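Local structure of vibralactone Cyclase (Boreostereum vibrans, 6KD0) at residues Y95-W106 and Q126-T137. The protein probably catalyses the cyclization that forms the fused bicyclic beta-lactone of vibralactone, using an alpha/beta hydrolase fold. Sequence-based numbering, arbitrary orientation.
Sequences YPLLYWVHCGGW and QVCAVSIDYRLT
Trp-106, Tyr-134 and His-102 have the most surface buried by this contact, a worked example of how two parallel strands of an alpha/beta hydrolase stay joined beyond their sheet ends. The rings of His-102 and Tyr-134 form an offset stack, planes 9° apart and centroids 4.3 Å apart. Each CG sits between its backbone N and carbonyl carbon (chi1 74° and 61°), which brings the rings together from opposite directions. Tyr-134 OH donates to His-102 O at 2.7 Å, approaching from above the carbonyl plane, and a water donates to the same hydroxyl. His-102 ND1 gives its N-H to Cys-103 O, which lies nearly in the imidazole plane; this bond and a water joining NE2 to Tyr-134 O fix the ring's rotation. Val-101 CG1 packs 3.5 Å from Tyr-134 CE2. Farther along, Trp-106 contributes mainly backbone: its O accepts Thr-137 N at 2.7 Å and a water proton, while its indole turns from segment 126-137 and NE1 hydrogen-bonds to Asn-181 OD1.

Before these loops in the chain, four backbone bonds, from Cys-128 N to Pro-96 O through Trp-100 N to Val-130 O, make the parallel ladder. Strands 97-101 and 128-132 are linked through helix 115-125 as a beta-alpha-beta unit. Helix 144-158 covers the side of Tyr-99 and Val-101, helix 321-338 that of Leu-98 and Trp-100, and strands 171-176 and 76-85 continue the sheet.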
loop_
_atom_site.group_PDB
_atom_site.type_symbol
_atom_site.label_atom_id
_atom_site.label_comp_id
_atom_site.label_asym_id
_atom_site.label_seq_id
_atom_site.Cartn_x
_atom_site.Cartn_y
_atom_site.Cartn_z
ATOM N N TYR A 95 -18.116 12.170 5.617
ATOM C CA TYR A 95 -17.474 11.819 4.361
ATOM C C TYR A 95 -17.163 10.334 4.323
ATOM O O TYR A 95 -17.106 9.682 5.370
ATOM C CB TYR A 95 -16.174 12.615 4.186
ATOM C CG TYR A 95 -16.403 14.096 4.261
ATOM C CD1 TYR A 95 -16.775 14.813 3.131
ATOM C CD2 TYR A 95 -16.288 14.772 5.469
ATOM C CE1 TYR A 95 -17.002 16.175 3.192
ATOM C CE2 TYR A 95 -16.504 16.142 5.541
ATOM C CZ TYR A 95 -16.859 16.834 4.405
ATOM O OH TYR A 95 -17.073 18.192 4.500
ATOM N N PRO A 96 -16.947 9.770 3.129
ATOM C CA PRO A 96 -16.442 8.393 3.058
ATOM C C PRO A 96 -15.084 8.281 3.733
ATOM O O PRO A 96 -14.421 9.285 4.033
ATOM C CB PRO A 96 -16.349 8.106 1.556
ATOM C CG PRO A 96 -17.208 9.180 0.887
ATOM C CD PRO A 96 -17.156 10.366 1.793
ATOM N N LEU A 97 -14.671 7.031 3.967
ATOM C CA LEU A 97 -13.538 6.699 4.830
ATOM C C LEU A 97 -12.467 5.993 4.007
ATOM O O LEU A 97 -12.741 4.950 3.410
ATOM C CB LEU A 97 -13.998 5.782 5.970
ATOM C CG LEU A 97 -13.363 5.862 7.359
ATOM C CD1 LEU A 97 -13.408 4.515 8.088
ATOM C CD2 LEU A 97 -11.976 6.417 7.327
ATOM N N LEU A 98 -11.258 6.548 3.981
ATOM C CA LEU A 98 -10.107 5.921 3.342
ATOM C C LEU A 98 -9.082 5.549 4.409
ATOM O O LEU A 98 -8.620 6.418 5.152
ATOM C CB LEU A 98 -9.465 6.865 2.322
ATOM C CG LEU A 98 -8.137 6.383 1.726
ATOM C CD1 LEU A 98 -8.343 5.197 0.784
ATOM C CD2 LEU A 98 -7.421 7.529 1.013
ATOM N N TYR A 99 -8.710 4.274 4.476
ATOM C CA TYR A 99 -7.745 3.794 5.469
ATOM C C TYR A 99 -6.478 3.397 4.719
ATOM O O TYR A 99 -6.506 2.458 3.921
ATOM C CB TYR A 99 -8.329 2.620 6.249
ATOM C CG TYR A 99 -7.459 2.103 7.362
ATOM C CD1 TYR A 99 -7.497 2.712 8.614
ATOM C CD2 TYR A 99 -6.651 0.984 7.186
ATOM C CE1 TYR A 99 -6.730 2.259 9.658
ATOM C CE2 TYR A 99 -5.861 0.517 8.237
ATOM C CZ TYR A 99 -5.924 1.163 9.476
ATOM O OH TYR A 99 -5.183 0.721 10.543
ATOM N N TRP A 100 -5.382 4.109 4.973
ATOM C CA TRP A 100 -4.167 4.027 4.168
ATOM C C TRP A 100 -3.045 3.378 4.968
ATOM O O TRP A 100 -2.792 3.767 6.120
ATOM C CB TRP A 100 -3.749 5.427 3.686
ATOM C CG TRP A 100 -2.418 5.405 3.037
ATOM C CD1 TRP A 100 -1.198 5.528 3.658
ATOM C CD2 TRP A 100 -2.142 5.165 1.651
ATOM N NE1 TRP A 100 -0.188 5.407 2.732
ATOM C CE2 TRP A 100 -0.740 5.193 1.494
ATOM C CE3 TRP A 100 -2.945 4.960 0.521
ATOM C CZ2 TRP A 100 -0.122 5.014 0.255
ATOM C CZ3 TRP A 100 -2.323 4.773 -0.711
ATOM C CH2 TRP A 100 -0.925 4.801 -0.827
ATOM N N VAL A 101 -2.368 2.398 4.360
ATOM C CA VAL A 101 -1.282 1.659 5.008
ATOM C C VAL A 101 0.021 1.924 4.258
ATOM O O VAL A 101 0.212 1.464 3.115
ATOM C CB VAL A 101 -1.568 0.157 5.073
ATOM C CG1 VAL A 101 -0.598 -0.514 6.065
ATOM C CG2 VAL A 101 -3.012 -0.072 5.457
ATOM N N HIS A 102 0.963 2.574 4.949
ATOM C CA HIS A 102 2.205 3.034 4.337
ATOM C C HIS A 102 3.171 1.881 4.041
ATOM O O HIS A 102 3.054 0.766 4.564
ATOM C CB HIS A 102 2.882 4.074 5.251
ATOM C CG HIS A 102 3.512 3.480 6.472
ATOM N ND1 HIS A 102 4.696 2.777 6.431
ATOM C CD2 HIS A 102 3.127 3.495 7.771
ATOM C CE1 HIS A 102 5.001 2.358 7.648
ATOM N NE2 HIS A 102 4.066 2.784 8.481
ATOM N N CYS A 103 4.176 2.195 3.229
ATOM C CA CYS A 103 5.163 1.241 2.750
ATOM C C CYS A 103 6.333 1.116 3.723
ATOM O O CYS A 103 6.378 1.747 4.793
ATOM C CB CYS A 103 5.691 1.666 1.386
ATOM S SG CYS A 103 6.936 3.000 1.513
ATOM N N GLY A 104 7.308 0.302 3.319
ATOM C CA GLY A 104 8.592 0.284 3.990
ATOM C C GLY A 104 9.173 -1.087 4.249
ATOM O O GLY A 104 10.017 -1.216 5.143
ATOM N N GLY A 105 8.752 -2.110 3.494
ATOM C CA GLY A 105 9.327 -3.442 3.672
ATOM C C GLY A 105 9.044 -4.069 5.025
ATOM O O GLY A 105 9.738 -5.021 5.413
ATOM N N TRP A 106 8.032 -3.556 5.749
ATOM C CA TRP A 106 7.634 -3.909 7.120
ATOM C C TRP A 106 8.582 -3.367 8.185
ATOM O O TRP A 106 8.256 -3.416 9.379
ATOM C CB TRP A 106 7.489 -5.418 7.326
ATOM C CG TRP A 106 6.547 -6.088 6.388
ATOM C CD1 TRP A 106 5.184 -5.874 6.280
ATOM C CD2 TRP A 106 6.872 -7.110 5.439
ATOM N NE1 TRP A 106 4.658 -6.692 5.293
ATOM C CE2 TRP A 106 5.669 -7.467 4.774
ATOM C CE3 TRP A 106 8.064 -7.759 5.079
ATOM C CZ2 TRP A 106 5.631 -8.435 3.768
ATOM C CZ3 TRP A 106 8.022 -8.724 4.079
ATOM C CH2 TRP A 106 6.810 -9.048 3.433
ATOM N N GLN A 126 -12.785 14.512 -1.267
ATOM C CA GLN A 126 -13.714 14.737 -0.169
ATOM C C GLN A 126 -13.954 13.440 0.610
ATOM O O GLN A 126 -15.076 12.949 0.727
ATOM C CB GLN A 126 -15.021 15.339 -0.694
ATOM C CG GLN A 126 -14.825 16.738 -1.292
ATOM C CD GLN A 126 -14.432 17.766 -0.244
ATOM O OE1 GLN A 126 -15.243 18.149 0.592
ATOM N NE2 GLN A 126 -13.175 18.189 -0.264
ATOM N N VAL A 127 -12.861 12.881 1.139
ATOM C CA VAL A 127 -12.927 11.723 2.022
ATOM C C VAL A 127 -12.045 12.014 3.223
ATOM O O VAL A 127 -11.108 12.805 3.142
ATOM C CB VAL A 127 -12.472 10.410 1.340
ATOM C CG1 VAL A 127 -13.289 10.141 0.071
ATOM C CG2 VAL A 127 -10.983 10.466 1.031
ATOM N N CYS A 128 -12.366 11.376 4.347
ATOM C CA CYS A 128 -11.495 11.365 5.512
ATOM C C CYS A 128 -10.479 10.245 5.334
ATOM O O CYS A 128 -10.860 9.093 5.120
ATOM C CB CYS A 128 -12.285 11.147 6.801
ATOM S SG CYS A 128 -13.499 12.438 7.106
ATOM N N ALA A 129 -9.202 10.583 5.410
ATOM C CA ALA A 129 -8.138 9.596 5.304
ATOM C C ALA A 129 -7.603 9.265 6.687
ATOM O O ALA A 129 -7.602 10.106 7.590
ATOM C CB ALA A 129 -7.001 10.089 4.417
ATOM N N VAL A 130 -7.135 8.031 6.846
ATOM C CA VAL A 130 -6.543 7.567 8.095
ATOM C C VAL A 130 -5.221 6.896 7.756
ATOM O O VAL A 130 -5.155 6.104 6.809
ATOM C CB VAL A 130 -7.475 6.574 8.819
ATOM C CG1 VAL A 130 -6.889 6.180 10.161
ATOM C CG2 VAL A 130 -8.863 7.160 8.962
ATOM N N SER A 131 -4.176 7.223 8.510
ATOM C CA SER A 131 -2.839 6.657 8.345
ATOM C C SER A 131 -2.339 6.205 9.711
ATOM O O SER A 131 -2.523 6.920 10.699
ATOM C CB SER A 131 -1.894 7.697 7.757
ATOM O OG SER A 131 -0.671 7.093 7.355
ATOM N N ILE A 132 -1.705 5.035 9.793
ATOM C CA ILE A 132 -1.364 4.483 11.105
ATOM C C ILE A 132 0.100 4.053 11.172
ATOM O O ILE A 132 0.694 3.598 10.186
ATOM C CB ILE A 132 -2.305 3.321 11.511
ATOM C CG1 ILE A 132 -1.864 1.971 10.916
ATOM C CG2 ILE A 132 -3.755 3.685 11.202
ATOM C CD1 ILE A 132 -2.018 1.865 9.389
ATOM N N ASP A 133 0.677 4.207 12.369
ATOM C CA ASP A 133 2.076 3.872 12.629
ATOM C C ASP A 133 2.170 2.452 13.192
ATOM O O ASP A 133 2.445 2.230 14.375
ATOM C CB ASP A 133 2.688 4.889 13.590
ATOM C CG ASP A 133 2.830 6.273 12.967
ATOM O OD1 ASP A 133 2.684 6.386 11.730
ATOM O OD2 ASP A 133 3.085 7.242 13.717
ATOM N N TYR A 134 1.917 1.475 12.315
ATOM C CA TYR A 134 1.999 0.079 12.723
ATOM C C TYR A 134 3.431 -0.277 13.111
ATOM O O TYR A 134 4.403 0.313 12.625
ATOM C CB TYR A 134 1.476 -0.839 11.608
ATOM C CG TYR A 134 2.212 -0.790 10.276
ATOM C CD1 TYR A 134 3.383 -1.520 10.065
ATOM C CD2 TYR A 134 1.704 -0.036 9.213
ATOM C CE1 TYR A 134 4.053 -1.480 8.826
ATOM C CE2 TYR A 134 2.347 0.001 7.969
ATOM C CZ TYR A 134 3.522 -0.723 7.788
ATOM O OH TYR A 134 4.158 -0.679 6.575
ATOM N N ARG A 135 3.572 -1.253 14.006
ATOM C CA ARG A 135 4.900 -1.580 14.515
ATOM C C ARG A 135 5.781 -2.187 13.422
ATOM O O ARG A 135 5.309 -2.936 12.559
ATOM C CB ARG A 135 4.785 -2.512 15.722
ATOM C CG ARG A 135 4.697 -1.732 17.028
ATOM C CD ARG A 135 4.421 -2.648 18.212
ATOM N NE ARG A 135 3.038 -3.109 18.221
ATOM C CZ ARG A 135 2.508 -3.899 19.151
ATOM N NH1 ARG A 135 3.247 -4.338 20.173
ATOM N NH2 ARG A 135 1.235 -4.259 19.065
ATOM N N LEU A 136 7.068 -1.845 13.458
ATOM C CA LEU A 136 8.031 -2.231 12.435
ATOM C C LEU A 136 8.823 -3.467 12.827
ATOM O O LEU A 136 9.071 -3.726 14.009
ATOM C CB LEU A 136 9.023 -1.097 12.167
ATOM C CG LEU A 136 8.360 0.216 11.724
ATOM C CD1 LEU A 136 9.416 1.291 11.521
ATOM C CD2 LEU A 136 7.550 -0.018 10.465
ATOM N N THR A 137 9.243 -4.214 11.802
ATOM C CA THR A 137 10.246 -5.250 11.951
ATOM C C THR A 137 11.635 -4.614 11.943
ATOM O O THR A 137 11.802 -3.480 11.499
ATOM C CB THR A 137 10.132 -6.267 10.808
ATOM O OG1 THR A 137 10.407 -5.601 9.566
ATOM C CG2 THR A 137 8.728 -6.889 10.769
HETATM O O HOH W 1 -15.346 19.646 2.911
HETATM O O HOH W 2 -0.197 4.348 7.149
HETATM O O HOH W 3 4.697 2.516 11.219
HETATM O O HOH W 4 6.986 -0.882 6.542
HETATM O O HOH W 5 10.875 -6.669 7.200
HETATM O O HOH W 6 5.726 -4.247 10.146
#